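Local atomic coordinates of hydroxyethylphosphonate dioxygenase (Streptomyces albus, PDB entry 6B9R), a protein that probably uses dioxygen at a non-haem iron to cleave the carbon-carbon bond of 2-hydroxyethylphosphonate, giving hydroxymethylphosphonate and formate. Residues 97-102 / 109-114; 155-160 / 201-206. All coordinates share one frame; numbering follows the deposited sequence.

Both contacts are antiparallel strand pairs of one seven-stranded sheet, and their nearest atoms lie about 5 Å apart without touching. Contact 1 is the partly buried outer hairpin, whose strand 99-103 is outermost within the chain; contact 2 is a buried pair farther into the sheet, joining strands far apart in sequence. Strand 123-129 lies between them. Their chemistry follows their place: arginines, acids and serines dominate 97-102 / 109-114, where the second subunit also reaches in, whereas 155-160 / 201-206 is held by backbone bonds and apolar side chains. Each borders the substrate, contact 1 through two tyrosines and contact 2 through Ala205.

Contact 1: 97-102 / 109-114; sequences SSRIIE and YEYRDT. With 2HE ((2-hydroxyethyl)phosphonic acid), chain F.
Ser98 and Arg112 close on the same carboxylate oxygen of Glu110. The serine OG donates to Glu110 OE2 over 2.6 Å, coming from the anti side and somewhat out of the carboxylate plane. Arg112 comes side-on: its NE lies 3.1 Å from OE2 but well above that plane, while NH2 joins it from the syn side, tilted out of the plane. Glu110 gets there with CG anti to the backbone N (chi1 -180°) and an extended chain. With an alanine in place of Glu110, the Ser98 hydroxyl would probably lose its acceptor and the Arg112 guanidinium the carboxylate that grips its NE edge, leaving it freer to turn. Trp126 makes a cation-pi contact with Arg112. These residues sit on an antiparallel beta hairpin at the margin of a cupin-type sheet, with Arg99 and Tyr111 as a hydrogen-bonded pair and Tyr111 N donating to Arg99 O over 2.7 Å. On the face opposite Ile100 and Glu110, the Arg99 chain bends at chi2 and chi3, bringing NE and NH2 side-on to Ser97 O. NH2 also forms a 2.9 Å salt bridge to Asp113 OD1, with guanidinium and carboxylate turned 41° apart. One guanidinium face covers Tyr111 CB, 3.5 Å from NH1. Glu125 gives Arg99 a second acidic partner, and Arg30 of the second subunit bridges to the other oxygen of Asp113. Ile101 CD1 meets Tyr111 CE1 at 3.6 Å, the two side chains crossing at a slant. The substrate lies at the edge of the same ring, in its plane: Tyr111 OH donates a very short 2.5 Å bond to O2 of the phosphonate. Tyr109 brings CE2 to 3.6 Å from the substrate carbon CA, while its own hydroxyl bonds to Phe192 N.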
# COMPACT_ATOMS: atom_id res chain seq x y z
N SER A 97 -10.36 9.78 29.05
CA SER A 97 -10.49 8.55 28.28
C SER A 97 -10.17 7.29 29.10
O SER A 97 -10.12 6.20 28.53
CB SER A 97 -9.55 8.59 27.07
OG SER A 97 -8.21 8.38 27.50
N SER A 98 -9.96 7.43 30.41
CA SER A 98 -9.45 6.33 31.23
C SER A 98 -10.37 5.12 31.19
O SER A 98 -11.60 5.24 31.30
CB SER A 98 -9.28 6.79 32.67
OG SER A 98 -9.02 5.69 33.52
N ARG A 99 -9.76 3.94 31.07
CA ARG A 99 -10.42 2.65 31.21
C ARG A 99 -9.58 1.77 32.12
O ARG A 99 -8.37 1.63 31.90
CB ARG A 99 -10.60 1.94 29.86
CG ARG A 99 -11.75 2.43 29.02
CD ARG A 99 -11.34 2.51 27.56
NE ARG A 99 -10.39 3.60 27.37
CZ ARG A 99 -9.22 3.50 26.75
NH1 ARG A 99 -8.84 2.34 26.23
NH2 ARG A 99 -8.45 4.57 26.65
N ILE A 100 -10.20 1.19 33.13
CA ILE A 100 -9.56 0.20 33.99
C ILE A 100 -10.14 -1.15 33.63
O ILE A 100 -11.36 -1.31 33.57
CB ILE A 100 -9.76 0.51 35.48
CG1 ILE A 100 -9.04 1.81 35.85
CG2 ILE A 100 -9.28 -0.65 36.33
CD1 ILE A 100 -9.48 2.39 37.16
N ILE A 101 -9.27 -2.11 33.35
CA ILE A 101 -9.69 -3.46 32.99
C ILE A 101 -9.12 -4.43 34.00
O ILE A 101 -7.93 -4.37 34.33
CB ILE A 101 -9.26 -3.83 31.56
CG1 ILE A 101 -9.97 -2.91 30.56
CG2 ILE A 101 -9.58 -5.29 31.26
CD1 ILE A 101 -9.85 -3.35 29.11
N GLU A 102 -9.98 -5.31 34.52
CA GLU A 102 -9.59 -6.31 35.48
C GLU A 102 -9.24 -7.60 34.76
O GLU A 102 -9.85 -7.95 33.74
CB GLU A 102 -10.71 -6.56 36.49
CG GLU A 102 -11.27 -5.30 37.12
CD GLU A 102 -11.95 -5.57 38.45
OE1 GLU A 102 -12.07 -4.63 39.26
OE2 GLU A 102 -12.35 -6.73 38.69
N TYR A 109 -4.83 -3.28 34.31
CA TYR A 109 -4.30 -2.14 33.57
C TYR A 109 -5.26 -0.97 33.71
O TYR A 109 -6.47 -1.15 33.81
CB TYR A 109 -4.15 -2.42 32.07
CG TYR A 109 -3.17 -3.49 31.64
CD1 TYR A 109 -1.90 -3.58 32.18
CD2 TYR A 109 -3.52 -4.39 30.64
CE1 TYR A 109 -1.01 -4.55 31.75
CE2 TYR A 109 -2.65 -5.37 30.21
CZ TYR A 109 -1.39 -5.44 30.77
OH TYR A 109 -0.52 -6.41 30.33
N GLU A 110 -4.71 0.25 33.71
CA GLU A 110 -5.48 1.44 33.37
C GLU A 110 -4.98 1.97 32.04
O GLU A 110 -3.77 2.24 31.90
CB GLU A 110 -5.37 2.54 34.42
CG GLU A 110 -6.21 3.78 34.02
CD GLU A 110 -6.02 5.00 34.91
OE1 GLU A 110 -5.16 4.96 35.82
OE2 GLU A 110 -6.73 6.00 34.70
N TYR A 111 -5.89 2.12 31.08
CA TYR A 111 -5.60 2.64 29.75
C TYR A 111 -6.02 4.10 29.63
O TYR A 111 -7.06 4.50 30.14
CB TYR A 111 -6.34 1.86 28.66
CG TYR A 111 -6.08 0.38 28.54
CD1 TYR A 111 -6.80 -0.53 29.31
CD2 TYR A 111 -5.17 -0.12 27.62
CE1 TYR A 111 -6.60 -1.89 29.18
CE2 TYR A 111 -4.95 -1.48 27.49
CZ TYR A 111 -5.67 -2.36 28.27
OH TYR A 111 -5.48 -3.71 28.14
N ARG A 112 -5.22 4.88 28.90
CA ARG A 112 -5.56 6.25 28.55
C ARG A 112 -5.17 6.50 27.11
O ARG A 112 -4.04 6.19 26.72
CB ARG A 112 -4.86 7.26 29.48
CG ARG A 112 -5.34 7.21 30.93
CD ARG A 112 -4.67 8.26 31.79
NE ARG A 112 -4.91 8.01 33.21
CZ ARG A 112 -4.19 8.55 34.19
NH1 ARG A 112 -3.18 9.37 33.91
NH2 ARG A 112 -4.47 8.26 35.45
N ASP A 113 -6.09 7.06 26.31
CA ASP A 113 -5.72 7.47 24.96
C ASP A 113 -4.72 8.61 25.00
O ASP A 113 -4.77 9.48 25.88
CB ASP A 113 -6.93 7.97 24.17
CG ASP A 113 -7.99 6.91 23.98
OD1 ASP A 113 -7.69 5.71 24.07
OD2 ASP A 113 -9.14 7.31 23.75
N THR A 114 -3.84 8.62 24.00
CA THR A 114 -3.04 9.79 23.66
C THR A 114 -3.30 10.15 22.20
O THR A 114 -4.21 9.60 21.56
CB THR A 114 -1.55 9.55 23.98
OG1 THR A 114 -1.06 8.44 23.24
CG2 THR A 114 -1.38 9.26 25.46
O3 2HE F . -2.20 -5.23 24.65
P 2HE F . -2.67 -5.23 26.06
O1 2HE F . -2.96 -6.74 26.55
O2 2HE F . -4.00 -4.33 26.24
CA 2HE F . -1.31 -4.52 27.02
CB 2HE F . -0.72 -3.39 26.18
O4 2HE F . 0.12 -3.89 25.13

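Contact 2: 155-160 / 201-206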
# COMPACT_ATOMS: atom_id res chain seq x y z
N THR A 155 6.87 -0.26 22.41
CA THR A 155 6.59 0.02 23.81
C THR A 155 7.79 0.70 24.44
O THR A 155 8.92 0.23 24.29
CB THR A 155 6.25 -1.27 24.56
OG1 THR A 155 5.12 -1.90 23.93
CG2 THR A 155 5.88 -0.94 26.00
N TYR A 156 7.53 1.80 25.14
CA TYR A 156 8.53 2.52 25.93
C TYR A 156 8.21 2.35 27.41
O TYR A 156 7.06 2.56 27.81
CB TYR A 156 8.52 4.00 25.55
CG TYR A 156 9.51 4.80 26.34
CD1 TYR A 156 10.82 4.92 25.91
CD2 TYR A 156 9.14 5.45 27.52
CE1 TYR A 156 11.74 5.66 26.64
CE2 TYR A 156 10.05 6.18 28.25
CZ TYR A 156 11.35 6.29 27.81
OH TYR A 156 12.25 7.03 28.54
N PHE A 157 9.21 1.98 28.21
CA PHE A 157 8.99 1.61 29.61
C PHE A 157 9.36 2.75 30.56
O PHE A 157 10.38 3.42 30.39
CB PHE A 157 9.80 0.36 29.97
CG PHE A 157 9.37 -0.86 29.21
CD1 PHE A 157 8.32 -1.63 29.66
CD2 PHE A 157 10.02 -1.22 28.04
CE1 PHE A 157 7.92 -2.77 28.97
CE2 PHE A 157 9.63 -2.35 27.34
CZ PHE A 157 8.57 -3.13 27.80
N VAL A 158 8.51 2.97 31.57
CA VAL A 158 8.79 3.90 32.67
C VAL A 158 8.67 3.12 33.98
O VAL A 158 7.62 2.54 34.27
CB VAL A 158 7.85 5.11 32.68
CG1 VAL A 158 8.19 6.01 33.88
CG2 VAL A 158 7.92 5.89 31.36
N GLY A 159 9.75 3.11 34.77
CA GLY A 159 9.72 2.45 36.05
C GLY A 159 9.95 0.96 35.93
O GLY A 159 10.25 0.44 34.85
N PRO A 160 9.82 0.25 37.06
CA PRO A 160 10.18 -1.19 37.11
C PRO A 160 9.07 -2.09 36.56
O PRO A 160 8.36 -2.79 37.29
CB PRO A 160 10.43 -1.41 38.61
CG PRO A 160 9.49 -0.44 39.27
CD PRO A 160 9.48 0.78 38.39
N ALA A 201 4.89 2.82 37.52
CA ALA A 201 5.24 1.74 36.60
C ALA A 201 4.21 1.75 35.48
O ALA A 201 3.06 1.37 35.70
CB ALA A 201 5.26 0.38 37.30
N TYR A 202 4.62 2.21 34.30
CA TYR A 202 3.68 2.32 33.19
C TYR A 202 4.45 2.26 31.87
O TYR A 202 5.68 2.25 31.85
CB TYR A 202 2.83 3.58 33.29
CG TYR A 202 3.58 4.90 33.25
CD1 TYR A 202 4.07 5.49 34.42
CD2 TYR A 202 3.76 5.58 32.06
CE1 TYR A 202 4.74 6.70 34.38
CE2 TYR A 202 4.44 6.80 32.02
CZ TYR A 202 4.92 7.35 33.18
OH TYR A 202 5.58 8.56 33.15
N ILE A 203 3.69 2.18 30.77
CA ILE A 203 4.27 2.13 29.44
C ILE A 203 3.54 3.12 28.54
O ILE A 203 2.39 3.48 28.77
CB ILE A 203 4.22 0.72 28.82
CG1 ILE A 203 2.77 0.28 28.57
CG2 ILE A 203 5.00 -0.29 29.67
CD1 ILE A 203 2.66 -1.14 28.04
N LEU A 204 4.24 3.55 27.50
CA LEU A 204 3.62 4.14 26.33
C LEU A 204 3.61 3.03 25.29
O LEU A 204 4.64 2.72 24.70
CB LEU A 204 4.36 5.39 25.85
CG LEU A 204 4.06 6.71 26.58
CD1 LEU A 204 2.62 7.17 26.34
CD2 LEU A 204 4.33 6.63 28.08
N ALA A 205 2.44 2.40 25.13
CA ALA A 205 2.22 1.31 24.18
C ALA A 205 1.74 1.92 22.88
O ALA A 205 0.54 2.19 22.71
CB ALA A 205 1.21 0.31 24.74
N LEU A 206 2.67 2.17 21.96
CA LEU A 206 2.38 2.87 20.72
C LEU A 206 2.18 1.83 19.62
O LEU A 206 3.10 1.49 18.87
CB LEU A 206 3.50 3.86 20.39
CG LEU A 206 3.99 4.77 21.54
CD1 LEU A 206 5.00 5.81 21.05
CD2 LEU A 206 2.83 5.44 22.27
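Val158 N donates to Tyr202 O over 2.9 Å, the shortest of four backbone bonds; Tyr202 N returns one to Val158 O, and Tyr156 and Leu204 exchange the other two. Over the first pair the side chains meet as a CH-pi contact. Val158 CB stands above the centre of the Tyr202 ring, 3.8 Å from its centroid and 13° off the normal. The two methyls straddle the far half of the ring, CG1 3.6 Å from CE1 and CG2 3.7 Å from CE2. A chi1 of 62°, with CG between the backbone N and the carbonyl carbon, swings the ring across the valine; Leu204 CD2 lies at its edge, and the ring of Trp126 meets it with the planes about 35° apart. Phe157, Thr155 and Ile203 occupy the other sheet face. Ile203 CG2 runs beside Phe157, reaching CD1 at 3.6 Å, and Thr155 CG2 packs 3.7 Å from Ile203 CB while covering the rim of one Phe157 ring face. Tyr156 and Leu204 pack on Leu415 of strand 412-419, consistent with a two-cupin architecture with its large sheets face to face, while the Phe157 face turns inward to Phe192. Ala205, paired with Thr155, brings its side chain to about 4 Å from the substrate. Gln153, an iron ligand, donates NE2 to Thr155 OG1, making the threonine a second-shell group that probably fixes the turn of that amide.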